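Long-range contacts in Lys-gingipain W83 (Porphyromonas gingivalis, PDB 3KM5), which cleaves proteins after lysine as a secreted cysteine protease and probable virulence factor, with adhesin domains, here K2, that are haemolytic in vitro when isolated: residues Asp93-Met98 against Phe113-Asn118; Asn64-Leu69 against Ala157-Asn162; Thr8-Thr13 against Gly48-Val53. One frame throughout, in Å; residues are numbered along the deposited sequence. Where two conformers were deposited one is given.

Contact 1 (Asp93-Met98 against Phe113-Asn118); sequences DHYAVM and FEETPN
Asp93 meets the second segment through its carbonyl O, 3.4 Å from Pro117 CD, while its carboxylate turns off to Ser57, His160 and the backbone N of Asn167. His94, just before strand 95-100, reaches across to the second segment: with CG anti to its backbone N and beside the carbonyl carbon (chi1 -174°), the imidazole leans over the Glu115 carbonyl and uses both ring nitrogens. ND1 pairs with Thr116 OG1 at 2.8 Å, where either atom could be the donor. NE2 gives its hydrogen to Glu114 OE2 at 2.8 Å; the carboxylate oxygen lies in the ring plane but is itself met from above its own plane, the two flat groups being turned 52° apart. That same oxygen is hydrogen-bonded by Tyr161 OH, so two donors grip it, and the ring is held at both nitrogens. Tyr95 and Glu115 form a hydrogen-bonded antiparallel pair, each backbone N reaching the other's O at 3.1 Å. The strands belong to the 95-100/109-115 hairpin, which forms one edge of the five-stranded sheet of the jelly-roll domain, 109-115 being outermost. The side chains of Tyr95 and Glu115 run alongside each other in the same direction, and Tyr95 OH donates to the anti lone pair of Glu115 OE2 at 2.7 Å. Arg145 bridges the same oxygen, and Tyr82 bonds the hydroxyl. Phe113 brings CE2 to 3.4 Å from Tyr95 OH, which lies at the edge of the phenyl ring. Ala96 and Glu114, a non-hydrogen-bonded pair, touch CB to CB at 3.6 Å on the face that also carries the Glu114 carboxylate. Val97 sets CG2 against the edge of the Phe113 ring, and its N donates to Phe113 O at 2.8 Å.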
# COMPACT_ATOMS: atom_id res chain seq x y z
N ASP A 93 -1.88 -4.40 -9.96
CA ASP A 93 -2.63 -3.96 -8.80
C ASP A 93 -2.65 -2.43 -8.74
O ASP A 93 -1.89 -1.76 -8.07
CB ASP A 93 -2.06 -4.64 -7.58
CG ASP A 93 -2.73 -5.97 -7.34
OD1 ASP A 93 -3.89 -5.98 -6.90
OD2 ASP A 93 -2.08 -7.01 -7.61
N HIS A 94 -3.56 -1.88 -9.54
CA HIS A 94 -3.76 -0.47 -9.74
C HIS A 94 -3.94 0.28 -8.41
O HIS A 94 -4.71 -0.18 -7.53
CB HIS A 94 -4.99 -0.25 -10.66
CG HIS A 94 -5.21 1.18 -11.05
ND1 HIS A 94 -4.64 1.73 -12.17
CD2 HIS A 94 -5.90 2.17 -10.45
CE1 HIS A 94 -4.97 3.00 -12.25
NE2 HIS A 94 -5.73 3.30 -11.21
N TYR A 95 -3.28 1.43 -8.31
CA TYR A 95 -3.46 2.26 -7.12
C TYR A 95 -3.31 3.73 -7.45
O TYR A 95 -2.71 4.11 -8.45
CB TYR A 95 -2.50 1.81 -6.01
CG TYR A 95 -1.10 2.26 -6.29
CD1 TYR A 95 -0.61 3.42 -5.69
CD2 TYR A 95 -0.28 1.59 -7.18
CE1 TYR A 95 0.64 3.91 -6.00
CE2 TYR A 95 1.00 2.07 -7.48
CZ TYR A 95 1.47 3.24 -6.85
OH TYR A 95 2.72 3.80 -7.13
N ALA A 96 -3.88 4.54 -6.58
CA ALA A 96 -3.74 5.98 -6.63
C ALA A 96 -3.11 6.52 -5.35
O ALA A 96 -3.33 5.99 -4.31
CB ALA A 96 -5.11 6.66 -6.84
N VAL A 97 -2.42 7.65 -5.47
CA VAL A 97 -2.04 8.49 -4.33
C VAL A 97 -3.02 9.68 -4.44
O VAL A 97 -3.22 10.27 -5.53
CB VAL A 97 -0.58 8.99 -4.43
CG1 VAL A 97 -0.21 9.93 -3.30
CG2 VAL A 97 0.39 7.79 -4.46
N MET A 98 -3.68 10.01 -3.33
CA MET A 98 -4.65 11.07 -3.27
C MET A 98 -4.35 12.01 -2.14
O MET A 98 -3.65 11.67 -1.19
CB MET A 98 -6.04 10.47 -3.05
CG MET A 98 -6.32 9.29 -3.99
SD MET A 98 -8.01 8.68 -3.80
CE MET A 98 -8.96 9.95 -4.59
N PHE A 113 -1.84 11.17 -8.36
CA PHE A 113 -1.00 10.24 -9.13
C PHE A 113 -1.70 8.90 -9.15
O PHE A 113 -2.24 8.51 -8.13
CB PHE A 113 0.39 10.06 -8.49
CG PHE A 113 1.17 8.90 -9.08
CD1 PHE A 113 1.55 8.93 -10.40
CD2 PHE A 113 1.40 7.74 -8.33
CE1 PHE A 113 2.19 7.82 -10.99
CE2 PHE A 113 2.08 6.67 -8.90
CZ PHE A 113 2.47 6.72 -10.21
N GLU A 114 -1.70 8.18 -10.27
CA GLU A 114 -2.13 6.78 -10.21
C GLU A 114 -1.51 6.01 -11.36
O GLU A 114 -1.10 6.61 -12.36
CB GLU A 114 -3.66 6.62 -10.12
CG GLU A 114 -4.43 7.09 -11.29
CD GLU A 114 -5.96 6.95 -11.14
OE1 GLU A 114 -6.66 7.88 -11.58
OE2 GLU A 114 -6.48 5.93 -10.62
N GLU A 115 -1.40 4.69 -11.19
CA GLU A 115 -0.76 3.84 -12.15
C GLU A 115 -1.18 2.39 -11.96
O GLU A 115 -1.78 2.02 -10.97
CB GLU A 115 0.76 3.95 -12.10
CG GLU A 115 1.33 3.33 -10.86
CD GLU A 115 2.86 3.35 -10.82
OE1 GLU A 115 3.49 3.40 -11.89
OE2 GLU A 115 3.42 3.38 -9.71
N THR A 116 -0.91 1.61 -13.01
CA THR A 116 -1.08 0.20 -12.97
C THR A 116 0.32 -0.40 -13.08
O THR A 116 0.97 -0.26 -14.13
CB THR A 116 -1.92 -0.28 -14.17
OG1 THR A 116 -3.16 0.42 -14.20
CG2 THR A 116 -2.24 -1.75 -14.04
N PRO A 117 0.83 -1.00 -12.00
CA PRO A 117 2.17 -1.59 -12.03
C PRO A 117 2.39 -2.57 -13.14
O PRO A 117 1.48 -3.31 -13.53
CB PRO A 117 2.25 -2.28 -10.66
CG PRO A 117 1.37 -1.45 -9.80
CD PRO A 117 0.22 -1.09 -10.66
N ASN A 118 3.62 -2.56 -13.64
CA ASN A 118 4.08 -3.50 -14.64
C ASN A 118 4.76 -4.71 -14.01
O ASN A 118 5.20 -4.69 -12.84
CB ASN A 118 5.06 -2.80 -15.58
CG ASN A 118 4.39 -1.79 -16.45
OD1 ASN A 118 3.32 -2.05 -17.00
ND2 ASN A 118 5.01 -0.63 -16.61

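Contact 2 (Asn64-Leu69 against Ala157-Asn162); sequences NPDNYL and AFRHYN. With CA (calcium ion), chain C.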
# COMPACT_ATOMS: atom_id res chain seq x y z
N ASN A 64 -12.24 -7.42 -5.41
CA ASN A 64 -12.48 -6.19 -6.14
C ASN A 64 -12.29 -5.00 -5.17
O ASN A 64 -13.26 -4.40 -4.68
CB ASN A 64 -13.90 -6.17 -6.73
CG ASN A 64 -14.03 -7.02 -7.98
OD1 ASN A 64 -13.94 -8.26 -7.92
ND2 ASN A 64 -14.24 -6.36 -9.12
N PRO A 65 -11.03 -4.73 -4.83
CA PRO A 65 -10.83 -3.75 -3.76
C PRO A 65 -11.15 -2.30 -4.10
O PRO A 65 -11.10 -1.87 -5.25
CB PRO A 65 -9.31 -3.85 -3.50
CG PRO A 65 -8.75 -4.33 -4.81
CD PRO A 65 -9.75 -5.33 -5.24
N ASP A 66 -11.50 -1.57 -3.06
CA ASP A 66 -11.47 -0.11 -3.05
C ASP A 66 -11.09 0.31 -1.64
O ASP A 66 -11.95 0.66 -0.81
CB ASP A 66 -12.79 0.50 -3.55
CG ASP A 66 -12.70 2.02 -3.72
OD1 ASP A 66 -11.61 2.57 -3.52
OD2 ASP A 66 -13.73 2.69 -3.96
N ASN A 67 -9.80 0.18 -1.36
CA ASN A 67 -9.28 0.27 -0.02
C ASN A 67 -8.41 1.51 0.12
O ASN A 67 -7.47 1.73 -0.66
CB ASN A 67 -8.40 -0.95 0.32
CG ASN A 67 -9.11 -2.27 0.18
OD1 ASN A 67 -10.32 -2.35 0.39
ND2 ASN A 67 -8.35 -3.33 -0.06
N TYR A 68 -8.72 2.36 1.11
CA TYR A 68 -7.94 3.57 1.40
C TYR A 68 -7.07 3.42 2.63
O TYR A 68 -7.52 2.98 3.68
CB TYR A 68 -8.88 4.78 1.63
CG TYR A 68 -9.73 5.27 0.47
CD1 TYR A 68 -9.52 6.54 -0.07
CD2 TYR A 68 -10.77 4.54 0.03
CE1 TYR A 68 -10.32 7.04 -1.08
CE2 TYR A 68 -11.59 5.03 -1.00
CZ TYR A 68 -11.35 6.27 -1.52
OH TYR A 68 -12.20 6.72 -2.54
N LEU A 69 -5.85 3.86 2.48
CA LEU A 69 -4.88 3.97 3.57
C LEU A 69 -4.57 5.46 3.73
O LEU A 69 -4.01 6.06 2.81
CB LEU A 69 -3.62 3.18 3.23
CG LEU A 69 -2.45 3.32 4.20
CD1 LEU A 69 -2.80 2.69 5.50
CD2 LEU A 69 -1.26 2.63 3.64
N ALA A 157 -3.56 9.80 1.00
CA ALA A 157 -4.13 8.47 0.97
C ALA A 157 -3.55 7.65 -0.16
O ALA A 157 -3.25 8.19 -1.23
CB ALA A 157 -5.66 8.56 0.76
N PHE A 158 -3.39 6.36 0.07
CA PHE A 158 -3.09 5.38 -0.98
C PHE A 158 -4.35 4.54 -1.14
O PHE A 158 -4.91 4.00 -0.17
CB PHE A 158 -1.90 4.50 -0.57
CG PHE A 158 -0.64 5.25 -0.45
CD1 PHE A 158 0.26 5.27 -1.51
CD2 PHE A 158 -0.32 5.90 0.71
CE1 PHE A 158 1.45 5.98 -1.42
CE2 PHE A 158 0.87 6.61 0.82
CZ PHE A 158 1.77 6.64 -0.26
N ARG A 159 -4.80 4.42 -2.39
CA ARG A 159 -6.08 3.80 -2.70
C ARG A 159 -5.83 2.66 -3.66
O ARG A 159 -5.39 2.89 -4.78
CB ARG A 159 -7.05 4.81 -3.30
CG ARG A 159 -8.45 4.26 -3.53
CD ARG A 159 -9.25 5.28 -4.28
NE ARG A 159 -10.59 4.84 -4.63
CZ ARG A 159 -11.44 5.52 -5.40
NH1 ARG A 159 -11.08 6.69 -5.95
NH2 ARG A 159 -12.63 5.01 -5.64
N HIS A 160 -6.06 1.43 -3.22
CA HIS A 160 -5.95 0.25 -4.07
C HIS A 160 -7.35 0.01 -4.63
O HIS A 160 -8.29 -0.30 -3.88
CB HIS A 160 -5.45 -0.95 -3.23
CG HIS A 160 -5.27 -2.24 -3.97
ND1 HIS A 160 -5.35 -3.46 -3.32
CD2 HIS A 160 -4.97 -2.52 -5.27
CE1 HIS A 160 -5.04 -4.42 -4.16
NE2 HIS A 160 -4.83 -3.89 -5.36
N TYR A 161 -7.50 0.15 -5.94
CA TYR A 161 -8.82 0.11 -6.53
C TYR A 161 -8.72 -0.10 -8.01
O TYR A 161 -7.64 -0.11 -8.57
CB TYR A 161 -9.59 1.41 -6.21
CG TYR A 161 -9.36 2.60 -7.11
CD1 TYR A 161 -10.44 3.19 -7.75
CD2 TYR A 161 -8.10 3.15 -7.31
CE1 TYR A 161 -10.27 4.25 -8.58
CE2 TYR A 161 -7.94 4.22 -8.12
CZ TYR A 161 -9.02 4.77 -8.76
OH TYR A 161 -8.88 5.88 -9.60
N ASN A 162 -9.88 -0.27 -8.65
CA ASN A 162 -9.93 -0.37 -10.12
C ASN A 162 -9.11 -1.54 -10.66
O ASN A 162 -8.46 -1.43 -11.70
CB ASN A 162 -9.50 0.96 -10.80
CG ASN A 162 -10.63 1.90 -11.05
OD1 ASN A 162 -11.74 1.74 -10.51
ND2 ASN A 162 -10.37 2.89 -11.89
CA CA C . -12.05 -4.02 0.70
O HOH W 1 -12.76 -0.15 -7.47
O HOH W 2 -10.99 -5.45 -0.98
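Asp66 and Arg159 both carry CG anti to the backbone N (chi1 -172° and -175°), and the arginine stays extended to NE, which lays its guanidinium side-on against the carboxylate. NE donates to Asp66 OD1 at 2.7 Å on the syn side, almost straight but somewhat out of the carboxylate plane; NH2 reaches Asp66 OD2 at 3.1 Å from above that plane. Tyr68 runs alongside Arg159 with its ring only 16° from the guanidinium plane. Arg159 CG sits over the centre of that ring in a CH-pi contact, and Tyr68 OH lies over one guanidinium face while Tyr161 CD1 covers the opposite one. The guanidinium is thus sandwiched between parts of two tyrosines, with Asp66 at its edge. Strands 66-70 and 155-161 run antiparallel here, neighbours in the five-stranded sheet of the adhesin jelly roll, with 155-161 in its middle. Asn67 and His160 are a hydrogen-bonded pair on the other face, where Pro65 CG rests over the imidazole, 3.8 Å from its centroid. His160 ND1 and Asn67 ND2 both bond Ser55 OG. Asn67 OD1 binds a calcium ion at 2.4 Å, in a site completed by Asp25, Asp27, Asp29, Gln31 and water.

Contact 3 (Thr8-Thr13 against Gly48-Val53); sequences TFESST and GGSNVV. With CA (calcium ion), chain D; SO4 (sulfate ion), chain E.
The Phe9 ring receives Val53 over one face: CB stands 3.8 Å from the ring centroid, close to the normal, as a CH-pi contact, and Val53 CG1 comes within 3.5 Å of Phe9 CZ. Ile174 and Pro18 also touch the Phe9 side chain. The flat amide of Asn51 works through its edge, with ND2 donating in the amide plane to Phe9 O at 2.9 Å. Ser12 N reaches the same carbonyl from the opposite face, closing the type I turn from Phe9 to Ser12, so Asn51 clips the turn onto strand 51-56. The Glu10 carboxylate is the third flat group. Its chain bends at chi2 (-56°) and folds back toward the 48-51 loop, where both oxygens are met on their syn sides, somewhat out of the carboxylate plane, OE1 by Ser50 N at 2.9 Å and OE2 by Asn51 N at 3.0 Å. Gly49, with a positive phi, brings its CA to 3.6 Å from Glu10 OE1. Glu10 OE2 also binds the calcium ion at 2.4 Å, together with the carbonyl oxygens of Thr8, Gly48 and Asn51 and a water; Asp172 of strand 168-177 completes the site. Thr8 OG1 accepts from Glu10 N in an ST turn, and a sulfate ion, probably from the crystallisation liquor, is hydrogen-bonded by Thr8 N, Thr8 OG1 and Ser11 N. The calcium therefore cross-links the 8-13 loop, the approach and start of strand 51-56, and strand 168-177. Because OE2 serves the metal while both carboxylate oxygens take backbone N-H groups, Glu10 is fixed in rotation, and the cation probably keeps it ionised and offsets the crowding of oxygens that would otherwise repel one another.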
# COMPACT_ATOMS: atom_id res chain seq x y z
N THR A 8 7.82 3.53 8.29
CA THR A 8 8.50 2.27 8.00
C THR A 8 7.64 1.08 8.28
O THR A 8 8.03 -0.03 7.93
CB THR A 8 9.77 2.12 8.84
OG1 THR A 8 9.41 2.00 10.22
CG2 THR A 8 10.72 3.29 8.59
N PHE A 9 6.53 1.28 8.98
CA PHE A 9 5.67 0.21 9.48
C PHE A 9 6.30 -0.69 10.52
O PHE A 9 5.67 -1.62 10.97
CB PHE A 9 5.04 -0.61 8.34
CG PHE A 9 4.24 0.25 7.41
CD1 PHE A 9 3.06 0.84 7.86
CD2 PHE A 9 4.73 0.60 6.16
CE1 PHE A 9 2.34 1.73 7.06
CE2 PHE A 9 4.00 1.48 5.35
CZ PHE A 9 2.82 2.03 5.80
N GLU A 10 7.50 -0.35 10.98
CA GLU A 10 8.19 -1.20 11.93
C GLU A 10 7.53 -1.15 13.31
O GLU A 10 7.57 -2.16 14.03
CB GLU A 10 9.67 -0.85 12.00
CG GLU A 10 10.37 -0.99 10.66
CD GLU A 10 10.22 -2.35 10.04
OE1 GLU A 10 10.53 -3.37 10.69
OE2 GLU A 10 9.81 -2.42 8.84
N SER A 11 6.89 -0.02 13.63
CA SER A 11 6.10 0.10 14.88
C SER A 11 4.68 -0.47 14.82
O SER A 11 3.95 -0.43 15.83
CB SER A 11 6.03 1.55 15.34
OG SER A 11 5.08 2.26 14.57
N SER A 12 4.27 -1.00 13.67
CA SER A 12 2.97 -1.64 13.54
C SER A 12 3.12 -3.15 13.72
O SER A 12 4.23 -3.68 13.80
CB SER A 12 2.38 -1.37 12.15
OG SER A 12 2.05 0.01 12.05
N THR A 13 1.99 -3.85 13.79
CA THR A 13 2.01 -5.31 14.05
C THR A 13 1.32 -6.11 12.94
O THR A 13 0.32 -5.67 12.36
CB THR A 13 1.33 -5.60 15.40
OG1 THR A 13 2.11 -5.01 16.46
CG2 THR A 13 1.20 -7.08 15.66
N GLY A 48 12.38 -2.30 3.83
CA GLY A 48 13.24 -2.03 4.97
C GLY A 48 12.72 -2.71 6.22
O GLY A 48 11.53 -2.84 6.43
N GLY A 49 13.61 -3.18 7.11
CA GLY A 49 13.16 -3.88 8.30
C GLY A 49 12.36 -5.13 8.00
O GLY A 49 12.66 -5.81 7.01
N SER A 50 11.37 -5.44 8.85
CA SER A 50 10.57 -6.64 8.65
C SER A 50 9.16 -6.37 8.16
O SER A 50 8.49 -7.28 7.65
CB SER A 50 10.50 -7.49 9.93
OG SER A 50 9.75 -6.86 10.95
N ASN A 51 8.70 -5.12 8.28
CA ASN A 51 7.28 -4.82 8.06
C ASN A 51 6.95 -3.99 6.82
O ASN A 51 7.67 -3.09 6.42
CB ASN A 51 6.73 -4.07 9.28
CG ASN A 51 6.62 -4.97 10.54
OD1 ASN A 51 7.02 -6.12 10.51
ND2 ASN A 51 6.07 -4.45 11.60
N VAL A 52 5.81 -4.30 6.25
CA VAL A 52 5.22 -3.49 5.16
C VAL A 52 3.75 -3.24 5.46
O VAL A 52 3.23 -3.76 6.43
CB VAL A 52 5.32 -4.24 3.80
CG1 VAL A 52 6.80 -4.61 3.53
CG2 VAL A 52 4.41 -5.46 3.83
N VAL A 53 3.06 -2.47 4.61
CA VAL A 53 1.59 -2.48 4.60
C VAL A 53 1.12 -3.11 3.26
O VAL A 53 1.83 -3.00 2.24
CB VAL A 53 1.02 -1.07 4.85
CG1 VAL A 53 1.20 -0.16 3.61
CG2 VAL A 53 -0.44 -1.11 5.35
CA CA D . 9.45 -1.54 6.67
S SO4 E . 7.11 3.58 12.34
O1 SO4 E . 8.14 3.48 13.38
O2 SO4 E . 6.13 4.63 12.69
O3 SO4 E . 6.47 2.30 12.22
O4 SO4 E . 7.68 4.05 11.07
O HOH W 3 11.13 0.11 6.59

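From the N terminus, the 8-13 loop meets 48-53 first, so contact 3 closes a loop of 34 residues at one calcium site. Contact 2 opens next, at 64-69, whose Asn67 binds the second calcium, and closes only at 157-162. Contact 1, a hairpin between 93-98 and 113-118, nests wholly within that long loop; contact 3 stands in series before both. Contacts 1 and 2 are adjacent in one sheet, since strands 95-100 and 155-161 are neighbours there. Contact 3 fastens a loop to strand 51-56 of the other sheet, across the chain's centre, yet Val53 CG1 packs on Leu69 CD2 at 3.7 Å, joining the two sheets.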